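Local coordinates for flavoprotein (PDB 5V8S) that binds a mu-oxo di-iron centre and probably acts as an FMN-binding oxidoreductase that transfers electrons, at residues Val57-Leu65 with Glu148-Phe156; Pro87-Val95 with Thr109-Ile120. The protein carries 1 engineered substitution. All blocks are in the same frame, centred on the assembly; numbering follows the deposited sequence.

Overall arrangement
Both contacts lie in the metallo-beta-lactamase-like part of the chain, their centres about 13 Å apart, and both are partly buried. Contact 1 spans the sandwich, setting the hairpin of one sheet against a hairpin of the other. Contact 2 joins strand 92-94 to its sheet neighbour 118-121 and to helix 106-113, which lies over one face of that sheet. The chemistry differs accordingly: contact 1 is apolar with a single water bridge, whereas contact 2 combines parallel backbone hydrogen bonds, a histidine-carbonyl bond and an isoleucine-rich core. Strands 62-66 and 92-94 are sheet neighbours, so the contacts adjoin, and Ile149 of contact 1 packs on His92 of contact 2.

Contact 1. Residues Val57-Leu65 with Glu148-Phe156; sequences VKLNGANVL and EIGGKKFKF
Leu59 and Phe154 approach from opposite directions, with the methyl Leu59 CD1 lying in the plane of the ring at its edge, 3.9 Å from Phe154 CE1. The leucine CG stands anti to its carbonyl carbon (chi1 -56°), and its fork then serves two neighbours: CD1 takes the ring edge, while Leu59 CD2 lies 3.8 Å from Lys152 CG. Beyond that point Lys152 bends at chi2 and carries its amine away from the contact. A second apolar group forms around Ile149, whose CG2 branch is shared by Ala62 CB at 3.7 Å and Val64 CG2 at 3.8 Å; the valine and isoleucine side chains cross at about a right angle.

Closer to the turns, backbone takes over. Gly150, in the type I' turn from Ile149 to Lys152, brings its bare CA to 3.3 Å from Asn60 O in a CA-H...O contact, and the same CA rests against Leu59 CB and Ala62 CB. With no side chain at Gly150, the turn can settle directly on the opposing hairpin.

Polar links across the contact are few. A water donates to Gly150 O at 2.6 Å and weakly accepts from Asn60 N, and no direct hydrogen bond joins the two segments. Within each hairpin, backbone hydrogen bonds pair Val57 with Val64 and Ile149 with Lys152.

Here hairpins from the two sheets of the metallo-beta-lactamase-like sandwich pack together, and Phe154 also touches Ile94 and Leu172. The chemistry implies that shape and burial, rather than directional bonds, hold the hairpins together.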
ATOM      1  N   VAL A  57      10.518 -30.263 -26.311  1.00 22.10           N
ATOM      2  CA  VAL A  57      10.626 -30.517 -27.743  1.00 22.07           C
ATOM      3  C   VAL A  57      11.346 -31.845 -27.899  1.00 22.96           C
ATOM      4  O   VAL A  57      12.505 -31.968 -27.504  1.00 23.67           O
ATOM      5  CB  VAL A  57      11.382 -29.399 -28.487  1.00 22.56           C
ATOM      6  CG1 VAL A  57      11.205 -29.563 -29.998  1.00 22.19           C
ATOM      7  CG2 VAL A  57      10.905 -28.019 -28.037  1.00 23.50           C
ATOM      8  N   LYS A  58      10.667 -32.837 -28.471  1.00 24.03           N
ATOM      9  CA  LYS A  58      11.243 -34.160 -28.660  1.00 26.00           C
ATOM     10  C   LYS A  58      11.682 -34.277 -30.108  1.00 27.05           C
ATOM     11  O   LYS A  58      10.852 -34.203 -31.021  1.00 29.47           O
ATOM     12  CB  LYS A  58      10.234 -35.249 -28.297  1.00 26.95           C
ATOM     13  CG  LYS A  58       9.801 -35.160 -26.834  1.00 27.70           C
ATOM     14  CD  LYS A  58       8.932 -36.340 -26.402  1.00 30.90           C
ATOM     15  CE  LYS A  58       9.761 -37.552 -25.999  1.00 32.77           C
ATOM     16  NZ  LYS A  58       8.895 -38.685 -25.512  1.00 33.39           N
ATOM     17  N   LEU A  59      12.981 -34.439 -30.309  1.00 26.87           N
ATOM     18  CA  LEU A  59      13.589 -34.456 -31.636  1.00 28.27           C
ATOM     19  C   LEU A  59      14.367 -35.751 -31.836  1.00 30.74           C
ATOM     20  O   LEU A  59      14.495 -36.582 -30.935  1.00 30.48           O
ATOM     21  CB  LEU A  59      14.514 -33.239 -31.795  1.00 28.91           C
ATOM     22  CG  LEU A  59      13.821 -31.890 -31.550  1.00 28.02           C
ATOM     23  CD1 LEU A  59      14.818 -30.765 -31.326  1.00 29.33           C
ATOM     24  CD2 LEU A  59      12.905 -31.560 -32.741  1.00 28.88           C
ATOM     25  N   ASN A  60      14.877 -35.920 -33.050  1.00 33.45           N
ATOM     26  CA  ASN A  60      15.728 -37.058 -33.380  1.00 36.15           C
ATOM     27  C   ASN A  60      17.106 -36.762 -32.808  1.00 35.79           C
ATOM     28  O   ASN A  60      17.844 -35.929 -33.335  1.00 37.15           O
ATOM     29  CB  ASN A  60      15.777 -37.253 -34.891  1.00 38.81           C
ATOM     30  CG  ASN A  60      16.730 -38.346 -35.312  1.00 42.11           C
ATOM     31  OD1 ASN A  60      17.208 -39.141 -34.500  1.00 42.99           O
ATOM     32  ND2 ASN A  60      17.004 -38.398 -36.601  1.00 43.96           N
ATOM     33  N   GLY A  61      17.438 -37.420 -31.702  1.00 34.19           N
ATOM     34  CA  GLY A  61      18.731 -37.270 -31.080  1.00 33.23           C
ATOM     35  C   GLY A  61      18.781 -36.264 -29.946  1.00 31.98           C
ATOM     36  O   GLY A  61      19.856 -36.059 -29.373  1.00 34.46           O
ATOM     37  N   ALA A  62      17.662 -35.641 -29.587  1.00 30.00           N
ATOM     38  CA  ALA A  62      17.689 -34.634 -28.544  1.00 27.73           C
ATOM     39  C   ALA A  62      16.307 -34.529 -27.929  1.00 27.24           C
ATOM     40  O   ALA A  62      15.297 -34.762 -28.592  1.00 28.60           O
ATOM     41  CB  ALA A  62      18.099 -33.265 -29.098  1.00 28.05           C
ATOM     42  N   ASN A  63      16.274 -34.180 -26.647  1.00 25.59           N
ATOM     43  CA  ASN A  63      15.043 -33.801 -25.969  1.00 24.49           C
ATOM     44  C   ASN A  63      15.334 -32.496 -25.251  1.00 23.30           C
ATOM     45  O   ASN A  63      16.213 -32.446 -24.378  1.00 24.74           O
ATOM     46  CB  ASN A  63      14.560 -34.863 -24.971  1.00 24.84           C
ATOM     47  CG  ASN A  63      14.042 -36.120 -25.643  1.00 26.69           C
ATOM     48  OD1 ASN A  63      13.137 -36.075 -26.479  1.00 26.65           O
ATOM     49  ND2 ASN A  63      14.624 -37.255 -25.273  1.00 28.91           N
ATOM     50  N   VAL A  64      14.615 -31.445 -25.631  1.00 22.43           N
ATOM     51  CA  VAL A  64      14.930 -30.073 -25.227  1.00 21.64           C
ATOM     52  C   VAL A  64      13.819 -29.564 -24.315  1.00 20.86           C
ATOM     53  O   VAL A  64      12.681 -29.369 -24.755  1.00 20.86           O
ATOM     54  CB  VAL A  64      15.095 -29.153 -26.442  1.00 21.46           C
ATOM     55  CG1 VAL A  64      15.527 -27.749 -26.007  1.00 21.57           C
ATOM     56  CG2 VAL A  64      16.074 -29.758 -27.454  1.00 22.83           C
ATOM     57  N   LEU A  65      14.157 -29.323 -23.052  1.00 20.31           N
ATOM     58  CA  LEU A  65      13.243 -28.691 -22.103  1.00 20.57           C
ATOM     59  C   LEU A  65      13.449 -27.186 -22.153  1.00 20.70           C
ATOM     60  O   LEU A  65      14.588 -26.712 -22.174  1.00 21.85           O
ATOM     61  CB  LEU A  65      13.522 -29.190 -20.689  1.00 21.08           C
ATOM     62  CG  LEU A  65      12.727 -28.517 -19.574  1.00 21.91           C
ATOM     63  CD1 LEU A  65      11.253 -28.854 -19.696  1.00 24.51           C
ATOM     64  CD2 LEU A  65      13.289 -28.970 -18.233  1.00 21.59           C
ATOM     65  N   GLU A 148      22.267 -25.983 -34.115  1.00 26.37           N
ATOM     66  CA  GLU A 148      21.581 -27.130 -34.662  1.00 26.95           C
ATOM     67  C   GLU A 148      21.465 -28.174 -33.574  1.00 26.74           C
ATOM     68  O   GLU A 148      22.460 -28.684 -33.082  1.00 26.51           O
ATOM     69  CB  GLU A 148      22.336 -27.683 -35.865  1.00 28.58           C
ATOM     70  CG  GLU A 148      21.572 -28.756 -36.601  1.00 32.46           C
ATOM     71  CD  GLU A 148      22.370 -29.360 -37.729  1.00 35.93           C
ATOM     72  OE1 GLU A 148      22.562 -30.581 -37.713  1.00 37.09           O
ATOM     73  OE2 GLU A 148      22.791 -28.607 -38.618  1.00 37.74           O
ATOM     74  N   ILE A 149      20.232 -28.485 -33.198  1.00 26.12           N
ATOM     75  CA  ILE A 149      19.964 -29.435 -32.130  1.00 24.72           C
ATOM     76  C   ILE A 149      18.879 -30.370 -32.633  1.00 25.67           C
ATOM     77  O   ILE A 149      17.837 -29.908 -33.105  1.00 25.82           O
ATOM     78  CB  ILE A 149      19.501 -28.724 -30.835  1.00 24.10           C
ATOM     79  CG1 ILE A 149      20.590 -27.776 -30.301  1.00 25.28           C
ATOM     80  CG2 ILE A 149      19.136 -29.755 -29.768  1.00 24.35           C
ATOM     81  CD1 ILE A 149      20.082 -26.790 -29.233  1.00 26.51           C
ATOM     82  N   GLY A 150      19.122 -31.677 -32.555  1.00 26.92           N
ATOM     83  CA  GLY A 150      18.112 -32.638 -32.983  1.00 28.88           C
ATOM     84  C   GLY A 150      17.636 -32.452 -34.406  1.00 28.95           C
ATOM     85  O   GLY A 150      16.467 -32.740 -34.707  1.00 30.83           O
ATOM     86  N   GLY A 151      18.518 -31.992 -35.302  1.00 28.82           N
ATOM     87  CA  GLY A 151      18.168 -31.787 -36.691  1.00 29.97           C
ATOM     88  C   GLY A 151      17.454 -30.492 -37.011  1.00 30.07           C
ATOM     89  O   GLY A 151      17.058 -30.296 -38.173  1.00 31.91           O
ATOM     90  N   LYS A 152      17.251 -29.611 -36.025  1.00 28.44           N
ATOM     91  CA  LYS A 152      16.560 -28.351 -36.227  1.00 28.24           C
ATOM     92  C   LYS A 152      17.456 -27.180 -35.852  1.00 27.71           C
ATOM     93  O   LYS A 152      18.351 -27.299 -35.010  1.00 28.37           O
ATOM     94  CB  LYS A 152      15.283 -28.290 -35.376  1.00 29.07           C
ATOM     95  CG  LYS A 152      14.337 -29.471 -35.630  1.00 30.88           C
ATOM     96  CD  LYS A 152      13.729 -29.414 -37.012  1.00 33.36           C
ATOM     97  CE  LYS A 152      12.675 -30.490 -37.183  1.00 36.36           C
ATOM     98  NZ  LYS A 152      12.015 -30.390 -38.501  1.00 38.63           N
ATOM     99  N   LYS A 153      17.179 -26.035 -36.464  1.00 28.20           N
ATOM    100  CA  LYS A 153      17.888 -24.797 -36.184  1.00 28.35           C
ATOM    101  C   LYS A 153      17.152 -24.030 -35.086  1.00 26.48           C
ATOM    102  O   LYS A 153      16.001 -23.621 -35.273  1.00 27.12           O
ATOM    103  CB  LYS A 153      17.920 -23.976 -37.464  1.00 31.36           C
ATOM    104  CG  LYS A 153      18.611 -22.637 -37.379  1.00 37.25           C
ATOM    105  CD  LYS A 153      18.491 -21.889 -38.716  1.00 42.39           C
ATOM    106  CE  LYS A 153      19.119 -22.656 -39.889  1.00 44.73           C
ATOM    107  NZ  LYS A 153      20.567 -22.989 -39.704  1.00 46.74           N
ATOM    108  N   PHE A 154      17.802 -23.850 -33.935  1.00 24.55           N
ATOM    109  CA  PHE A 154      17.301 -22.980 -32.872  1.00 23.93           C
ATOM    110  C   PHE A 154      18.024 -21.642 -32.962  1.00 24.42           C
ATOM    111  O   PHE A 154      19.251 -21.609 -32.987  1.00 26.32           O
ATOM    112  CB  PHE A 154      17.609 -23.598 -31.510  1.00 22.45           C
ATOM    113  CG  PHE A 154      16.720 -24.763 -31.138  1.00 21.62           C
ATOM    114  CD1 PHE A 154      16.889 -26.001 -31.721  1.00 21.39           C
ATOM    115  CD2 PHE A 154      15.708 -24.610 -30.189  1.00 22.03           C
ATOM    116  CE1 PHE A 154      16.083 -27.069 -31.380  1.00 21.99           C
ATOM    117  CE2 PHE A 154      14.907 -25.675 -29.836  1.00 22.27           C
ATOM    118  CZ  PHE A 154      15.096 -26.915 -30.445  1.00 22.81           C
ATOM    119  N   LYS A 155      17.280 -20.546 -33.014  1.00 22.48           N
ATOM    120  CA  LYS A 155      17.861 -19.220 -33.141  1.00 22.55           C
ATOM    121  C   LYS A 155      17.543 -18.432 -31.879  1.00 22.42           C
ATOM    122  O   LYS A 155      16.393 -18.396 -31.442  1.00 23.04           O
ATOM    123  CB  LYS A 155      17.282 -18.502 -34.359  1.00 24.24           C
ATOM    124  CG  LYS A 155      17.884 -17.130 -34.615  1.00 27.62           C
ATOM    125  CD  LYS A 155      17.359 -16.518 -35.907  1.00 31.22           C
ATOM    126  CE  LYS A 155      18.181 -15.309 -36.312  1.00 35.01           C
ATOM    127  NZ  LYS A 155      19.626 -15.670 -36.559  1.00 36.43           N
ATOM    128  N   PHE A 156      18.563 -17.823 -31.281  1.00 21.71           N
ATOM    129  CA  PHE A 156      18.414 -17.110 -30.021  1.00 21.80           C
ATOM    130  C   PHE A 156      18.504 -15.614 -30.272  1.00 21.86           C
ATOM    131  O   PHE A 156      19.467 -15.131 -30.877  1.00 24.75           O
ATOM    132  CB  PHE A 156      19.460 -17.590 -29.014  1.00 22.03           C
ATOM    133  CG  PHE A 156      19.359 -19.054 -28.755  1.00 22.19           C
ATOM    134  CD1 PHE A 156      18.430 -19.541 -27.869  1.00 21.89           C
ATOM    135  CD2 PHE A 156      20.114 -19.952 -29.492  1.00 22.36           C
ATOM    136  CE1 PHE A 156      18.284 -20.894 -27.665  1.00 22.36           C
ATOM    137  CE2 PHE A 156      19.979 -21.301 -29.287  1.00 23.76           C
ATOM    138  CZ  PHE A 156      19.051 -21.778 -28.373  1.00 23.14           C
TER
HETATM  139  O   HOH W   1      14.258 -33.816 -35.670  1.00 35.80           O

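Contact 2. Residues Pro87-Val95 with Thr109-Ile120; sequences PKEITHIIV and TLKTIGHDVEII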
ATOM      1  N   PRO A  87      13.146 -38.426 -17.781  1.00 35.19           N
ATOM      2  CA  PRO A  87      14.049 -37.269 -17.634  1.00 35.04           C
ATOM      3  C   PRO A  87      15.494 -37.587 -17.968  1.00 34.31           C
ATOM      4  O   PRO A  87      16.241 -36.708 -18.416  1.00 32.84           O
ATOM      5  CB  PRO A  87      13.869 -36.874 -16.161  1.00 35.37           C
ATOM      6  CG  PRO A  87      12.497 -37.376 -15.809  1.00 35.49           C
ATOM      7  CD  PRO A  87      12.332 -38.654 -16.577  1.00 35.29           C
ATOM      8  N   LYS A  88      15.904 -38.840 -17.787  1.00 36.77           N
ATOM      9  CA  LYS A  88      17.264 -39.242 -18.115  1.00 39.67           C
ATOM     10  C   LYS A  88      17.570 -39.080 -19.599  1.00 37.76           C
ATOM     11  O   LYS A  88      18.745 -39.044 -19.978  1.00 37.92           O
ATOM     12  CB  LYS A  88      17.470 -40.694 -17.698  1.00 44.72           C
ATOM     13  CG  LYS A  88      17.456 -40.895 -16.209  1.00 50.63           C
ATOM     14  CD  LYS A  88      17.879 -42.301 -15.840  1.00 55.64           C
ATOM     15  CE  LYS A  88      16.837 -43.321 -16.289  1.00 59.41           C
ATOM     16  NZ  LYS A  88      17.172 -44.691 -15.835  1.00 61.38           N
ATOM     17  N   GLU A  89      16.545 -38.982 -20.441  1.00 36.13           N
ATOM     18  CA  GLU A  89      16.713 -38.783 -21.874  1.00 35.09           C
ATOM     19  C   GLU A  89      16.702 -37.312 -22.265  1.00 31.81           C
ATOM     20  O   GLU A  89      16.776 -36.998 -23.453  1.00 32.62           O
ATOM     21  CB  GLU A  89      15.600 -39.507 -22.640  1.00 39.14           C
ATOM     22  CG  GLU A  89      15.396 -40.972 -22.253  1.00 43.97           C
ATOM     23  CD  GLU A  89      16.272 -41.928 -23.037  1.00 48.86           C
ATOM     24  OE1 GLU A  89      16.815 -41.530 -24.094  1.00 50.41           O
ATOM     25  OE2 GLU A  89      16.412 -43.092 -22.597  1.00 50.75           O
ATOM     26  N   ILE A  90      16.597 -36.398 -21.300  1.00 29.88           N
ATOM     27  CA  ILE A  90      16.732 -34.982 -21.615  1.00 27.93           C
ATOM     28  C   ILE A  90      18.193 -34.661 -21.898  1.00 27.62           C
ATOM     29  O   ILE A  90      19.100 -35.060 -21.153  1.00 28.95           O
ATOM     30  CB  ILE A  90      16.158 -34.113 -20.483  1.00 27.43           C
ATOM     31  CG1 ILE A  90      14.632 -34.280 -20.438  1.00 28.09           C
ATOM     32  CG2 ILE A  90      16.533 -32.643 -20.692  1.00 26.89           C
ATOM     33  CD1 ILE A  90      13.991 -33.654 -19.230  1.00 29.18           C
ATOM     34  N   THR A  91      18.420 -33.900 -22.963  1.00 25.24           N
ATOM     35  CA  THR A  91      19.758 -33.554 -23.419  1.00 25.14           C
ATOM     36  C   THR A  91      20.059 -32.067 -23.334  1.00 24.48           C
ATOM     37  O   THR A  91      21.240 -31.697 -23.237  1.00 25.07           O
ATOM     38  CB  THR A  91      19.967 -33.997 -24.882  1.00 26.06           C
ATOM     39  OG1 THR A  91      18.949 -33.426 -25.714  1.00 26.53           O
ATOM     40  CG2 THR A  91      19.949 -35.537 -25.025  1.00 27.09           C
ATOM     41  N   HIS A  92      19.037 -31.211 -23.370  1.00 23.74           N
ATOM     42  CA  HIS A  92      19.207 -29.766 -23.394  1.00 22.19           C
ATOM     43  C   HIS A  92      18.150 -29.120 -22.520  1.00 21.47           C
ATOM     44  O   HIS A  92      17.018 -29.595 -22.464  1.00 22.57           O
ATOM     45  CB  HIS A  92      19.013 -29.227 -24.812  1.00 21.66           C
ATOM     46  CG  HIS A  92      20.060 -29.671 -25.771  1.00 22.52           C
ATOM     47  ND1 HIS A  92      20.095 -30.949 -26.291  1.00 24.31           N
ATOM     48  CD2 HIS A  92      21.110 -29.010 -26.308  1.00 23.27           C
ATOM     49  CE1 HIS A  92      21.131 -31.056 -27.102  1.00 24.79           C
ATOM     50  NE2 HIS A  92      21.768 -29.899 -27.127  1.00 24.16           N
ATOM     51  N   ILE A  93      18.536 -28.041 -21.840  1.00 19.67           N
ATOM     52  CA  ILE A  93      17.592 -27.156 -21.164  1.00 18.70           C
ATOM     53  C   ILE A  93      17.884 -25.725 -21.604  1.00 19.64           C
ATOM     54  O   ILE A  93      19.009 -25.235 -21.438  1.00 20.76           O
ATOM     55  CB  ILE A  93      17.666 -27.271 -19.628  1.00 19.42           C
ATOM     56  CG1 ILE A  93      17.396 -28.708 -19.175  1.00 21.16           C
ATOM     57  CG2 ILE A  93      16.646 -26.326 -18.985  1.00 20.07           C
ATOM     58  CD1 ILE A  93      17.629 -28.978 -17.710  1.00 21.87           C
ATOM     59  N   ILE A  94      16.872 -25.054 -22.155  1.00 18.61           N
ATOM     60  CA  ILE A  94      16.984 -23.657 -22.570  1.00 18.73           C
ATOM     61  C   ILE A  94      16.335 -22.787 -21.506  1.00 18.58           C
ATOM     62  O   ILE A  94      15.182 -23.012 -21.125  1.00 19.14           O
ATOM     63  CB  ILE A  94      16.330 -23.416 -23.941  1.00 19.37           C
ATOM     64  CG1 ILE A  94      17.084 -24.206 -25.025  1.00 20.66           C
ATOM     65  CG2 ILE A  94      16.330 -21.912 -24.268  1.00 19.47           C
ATOM     66  CD1 ILE A  94      16.476 -24.090 -26.434  1.00 21.08           C
ATOM     67  N   VAL A  95      17.088 -21.820 -21.018  1.00 18.94           N
ATOM     68  CA  VAL A  95      16.633 -20.896 -19.984  1.00 18.42           C
ATOM     69  C   VAL A  95      16.562 -19.513 -20.625  1.00 19.29           C
ATOM     70  O   VAL A  95      17.568 -18.808 -20.740  1.00 20.06           O
ATOM     71  CB  VAL A  95      17.562 -20.923 -18.766  1.00 19.60           C
ATOM     72  CG1 VAL A  95      17.073 -19.954 -17.699  1.00 20.98           C
ATOM     73  CG2 VAL A  95      17.635 -22.333 -18.211  1.00 19.81           C
ATOM     74  N   THR A 109      15.214 -30.526 -11.362  1.00 26.18           N
ATOM     75  CA  THR A 109      15.252 -31.161 -12.674  1.00 26.22           C
ATOM     76  C   THR A 109      16.637 -31.722 -12.948  1.00 26.35           C
ATOM     77  O   THR A 109      16.778 -32.860 -13.414  1.00 27.69           O
ATOM     78  CB  THR A 109      14.844 -30.152 -13.752  1.00 25.63           C
ATOM     79  OG1 THR A 109      13.530 -29.661 -13.466  1.00 25.78           O
ATOM     80  CG2 THR A 109      14.827 -30.799 -15.144  1.00 25.81           C
ATOM     81  N   LEU A 110      17.679 -30.938 -12.664  1.00 26.34           N
ATOM     82  CA  LEU A 110      19.035 -31.400 -12.945  1.00 27.36           C
ATOM     83  C   LEU A 110      19.372 -32.631 -12.111  1.00 29.53           C
ATOM     84  O   LEU A 110      20.016 -33.568 -12.597  1.00 30.17           O
ATOM     85  CB  LEU A 110      20.040 -30.270 -12.692  1.00 26.45           C
ATOM     86  CG  LEU A 110      19.950 -29.040 -13.603  1.00 26.64           C
ATOM     87  CD1 LEU A 110      20.944 -27.975 -13.201  1.00 27.56           C
ATOM     88  CD2 LEU A 110      20.170 -29.432 -15.057  1.00 25.71           C
ATOM     89  N   LYS A 111      18.933 -32.660 -10.855  1.00 31.25           N
ATOM     90  CA  LYS A 111      19.185 -33.826 -10.013  1.00 35.08           C
ATOM     91  C   LYS A 111      18.450 -35.055 -10.534  1.00 34.27           C
ATOM     92  O   LYS A 111      18.988 -36.171 -10.507  1.00 34.45           O
ATOM     93  CB  LYS A 111      18.765 -33.536  -8.572  1.00 40.22           C
ATOM     94  CG  LYS A 111      19.929 -33.455  -7.586  1.00 45.90           C
ATOM     95  CD  LYS A 111      19.496 -32.876  -6.238  1.00 49.31           C
ATOM     96  CE  LYS A 111      20.671 -32.741  -5.270  1.00 52.05           C
ATOM     97  NZ  LYS A 111      20.275 -32.042  -4.006  1.00 53.55           N
ATOM     98  N   THR A 112      17.215 -34.875 -11.005  1.00 33.59           N
ATOM     99  CA  THR A 112      16.451 -36.001 -11.529  1.00 33.90           C
ATOM    100  C   THR A 112      17.062 -36.526 -12.823  1.00 34.51           C
ATOM    101  O   THR A 112      17.065 -37.740 -13.064  1.00 35.20           O
ATOM    102  CB  THR A 112      15.000 -35.581 -11.747  1.00 35.34           C
ATOM    103  OG1 THR A 112      14.470 -35.077 -10.522  1.00 36.52           O
ATOM    104  CG2 THR A 112      14.151 -36.755 -12.181  1.00 35.68           C
ATOM    105  N   ILE A 113      17.584 -35.636 -13.667  1.00 33.50           N
ATOM    106  CA  ILE A 113      18.218 -36.085 -14.904  1.00 33.22           C
ATOM    107  C   ILE A 113      19.438 -36.941 -14.579  1.00 35.48           C
ATOM    108  O   ILE A 113      19.653 -38.002 -15.173  1.00 35.84           O
ATOM    109  CB  ILE A 113      18.560 -34.890 -15.815  1.00 31.42           C
ATOM    110  CG1 ILE A 113      17.283 -34.182 -16.266  1.00 30.50           C
ATOM    111  CG2 ILE A 113      19.322 -35.360 -17.054  1.00 32.06           C
ATOM    112  CD1 ILE A 113      17.521 -32.861 -16.963  1.00 30.87           C
ATOM    113  N   GLY A 114      20.247 -36.497 -13.617  1.00 36.69           N
ATOM    114  CA  GLY A 114      21.325 -37.310 -13.081  1.00 38.24           C
ATOM    115  C   GLY A 114      22.575 -37.389 -13.928  1.00 38.88           C
ATOM    116  O   GLY A 114      23.465 -38.195 -13.620  1.00 40.55           O
ATOM    117  N   HIS A 115      22.674 -36.592 -14.987  1.00 37.40           N
ATOM    118  CA  HIS A 115      23.881 -36.522 -15.791  1.00 36.34           C
ATOM    119  C   HIS A 115      23.949 -35.136 -16.411  1.00 36.27           C
ATOM    120  O   HIS A 115      22.980 -34.375 -16.383  1.00 35.29           O
ATOM    121  CB  HIS A 115      23.928 -37.620 -16.870  1.00 35.36           C
ATOM    122  CG  HIS A 115      22.753 -37.612 -17.796  1.00 35.51           C
ATOM    123  ND1 HIS A 115      22.595 -36.670 -18.789  1.00 35.80           N
ATOM    124  CD2 HIS A 115      21.679 -38.433 -17.882  1.00 35.51           C
ATOM    125  CE1 HIS A 115      21.466 -36.900 -19.437  1.00 36.48           C
ATOM    126  NE2 HIS A 115      20.891 -37.965 -18.906  1.00 35.94           N
ATOM    127  N   ASP A 116      25.110 -34.814 -16.975  1.00 37.49           N
ATOM    128  CA  ASP A 116      25.303 -33.503 -17.574  1.00 39.32           C
ATOM    129  C   ASP A 116      24.288 -33.276 -18.686  1.00 35.30           C
ATOM    130  O   ASP A 116      23.932 -34.196 -19.430  1.00 34.84           O
ATOM    131  CB  ASP A 116      26.709 -33.394 -18.160  1.00 43.55           C
ATOM    132  CG  ASP A 116      27.785 -33.292 -17.099  1.00 47.96           C
ATOM    133  OD1 ASP A 116      27.446 -33.168 -15.898  1.00 49.33           O
ATOM    134  OD2 ASP A 116      28.977 -33.328 -17.472  1.00 49.72           O
ATOM    135  N   VAL A 117      23.810 -32.036 -18.787  1.00 32.01           N
ATOM    136  CA  VAL A 117      23.011 -31.594 -19.922  1.00 29.55           C
ATOM    137  C   VAL A 117      23.602 -30.285 -20.423  1.00 28.01           C
ATOM    138  O   VAL A 117      24.333 -29.595 -19.709  1.00 29.24           O
ATOM    139  CB  VAL A 117      21.525 -31.412 -19.550  1.00 31.58           C
ATOM    140  CG1 VAL A 117      20.883 -32.752 -19.247  1.00 32.66           C
ATOM    141  CG2 VAL A 117      21.401 -30.509 -18.359  1.00 32.27           C
ATOM    142  N   GLU A 118      23.269 -29.933 -21.662  1.00 25.76           N
ATOM    143  CA  GLU A 118      23.625 -28.615 -22.172  1.00 24.21           C
ATOM    144  C   GLU A 118      22.564 -27.615 -21.724  1.00 22.63           C
ATOM    145  O   GLU A 118      21.402 -27.711 -22.130  1.00 23.38           O
ATOM    146  CB  GLU A 118      23.745 -28.639 -23.689  1.00 25.33           C
ATOM    147  CG  GLU A 118      24.192 -27.323 -24.257  1.00 26.91           C
ATOM    148  CD  GLU A 118      24.508 -27.419 -25.739  1.00 28.72           C
ATOM    149  OE1 GLU A 118      25.613 -27.896 -26.091  1.00 32.53           O
ATOM    150  OE2 GLU A 118      23.646 -27.037 -26.545  1.00 28.18           O
ATOM    151  N   ILE A 119      22.959 -26.672 -20.867  1.00 22.06           N
ATOM    152  CA  ILE A 119      22.079 -25.600 -20.394  1.00 20.34           C
ATOM    153  C   ILE A 119      22.403 -24.349 -21.201  1.00 22.01           C
ATOM    154  O   ILE A 119      23.544 -23.878 -21.194  1.00 23.17           O
ATOM    155  CB  ILE A 119      22.274 -25.346 -18.889  1.00 21.20           C
ATOM    156  CG1 ILE A 119      22.031 -26.641 -18.103  1.00 22.70           C
ATOM    157  CG2 ILE A 119      21.348 -24.219 -18.404  1.00 22.06           C
ATOM    158  CD1 ILE A 119      22.283 -26.532 -16.587  1.00 24.83           C
ATOM    159  N   ILE A 120      21.413 -23.800 -21.903  1.00 20.36           N
ATOM    160  CA  ILE A 120      21.618 -22.646 -22.778  1.00 20.60           C
ATOM    161  C   ILE A 120      20.966 -21.419 -22.152  1.00 19.96           C
ATOM    162  O   ILE A 120      19.787 -21.458 -21.772  1.00 20.21           O
ATOM    163  CB  ILE A 120      21.049 -22.906 -24.184  1.00 20.65           C
ATOM    164  CG1 ILE A 120      21.823 -24.039 -24.845  1.00 21.68           C
ATOM    165  CG2 ILE A 120      21.099 -21.633 -25.033  1.00 21.87           C
ATOM    166  CD1 ILE A 120      21.153 -24.565 -26.076  1.00 21.47           C
TER
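His115 reaches Lys88 because its CG sits between the backbone N and the carbonyl carbon (chi1 57°), a torsion that swings the imidazole toward segment 87-95. His115 NE2 then donates to Lys88 O over 2.6 Å, nearly straight at 169° and close to the ring plane. The other nitrogen, His115 ND1, donates to Asp116 O at 2.9 Å from above that carbonyl's plane. These two bonds fix the ring's rotation, and two donating nitrogens are consistent with a positively charged imidazole. Ile113 CG2 covers one ring face, while His115 CE1 lies 3.5 Å from Ile90 O, a buried carbonyl that has no hydrogen-bond partner in the model.

Glu118 CG points anti to the backbone N and its chain runs extended beside His92, the two side chains heading the same way. Glu118 OE2 lies in the ring plane at the edge, 3.2 Å from His92 CD2, with carboxylate and imidazole turned 88° to each other. At another edge of the His92 ring, ND1 and Thr91 OG1 are hydrogen-bonded at 2.8 Å.

Strand 92-94 and strand 118-120 run parallel, connected through helix 106-113 in a beta-alpha-beta crossover of the metallo-beta-lactamase fold. Thr91 O and Ile93 N bond the N and O of Glu118, and Ile93 O and Val95 N those of Ile120, while Val95 continues toward the di-iron centre. The axis of the 109-113 part of the helix passes 11.5 Å from that of strand 92-94, nearly antiparallel to it. Ile93 bridges strand and helix: its CD1 lies 3.7 Å from Leu110 CD2 and meets Ile113 CD1 tip to tip at 4.0 Å. Ile94 and Ile120, on the sheet's other face, pack together and against Phe156 of strand 152-158.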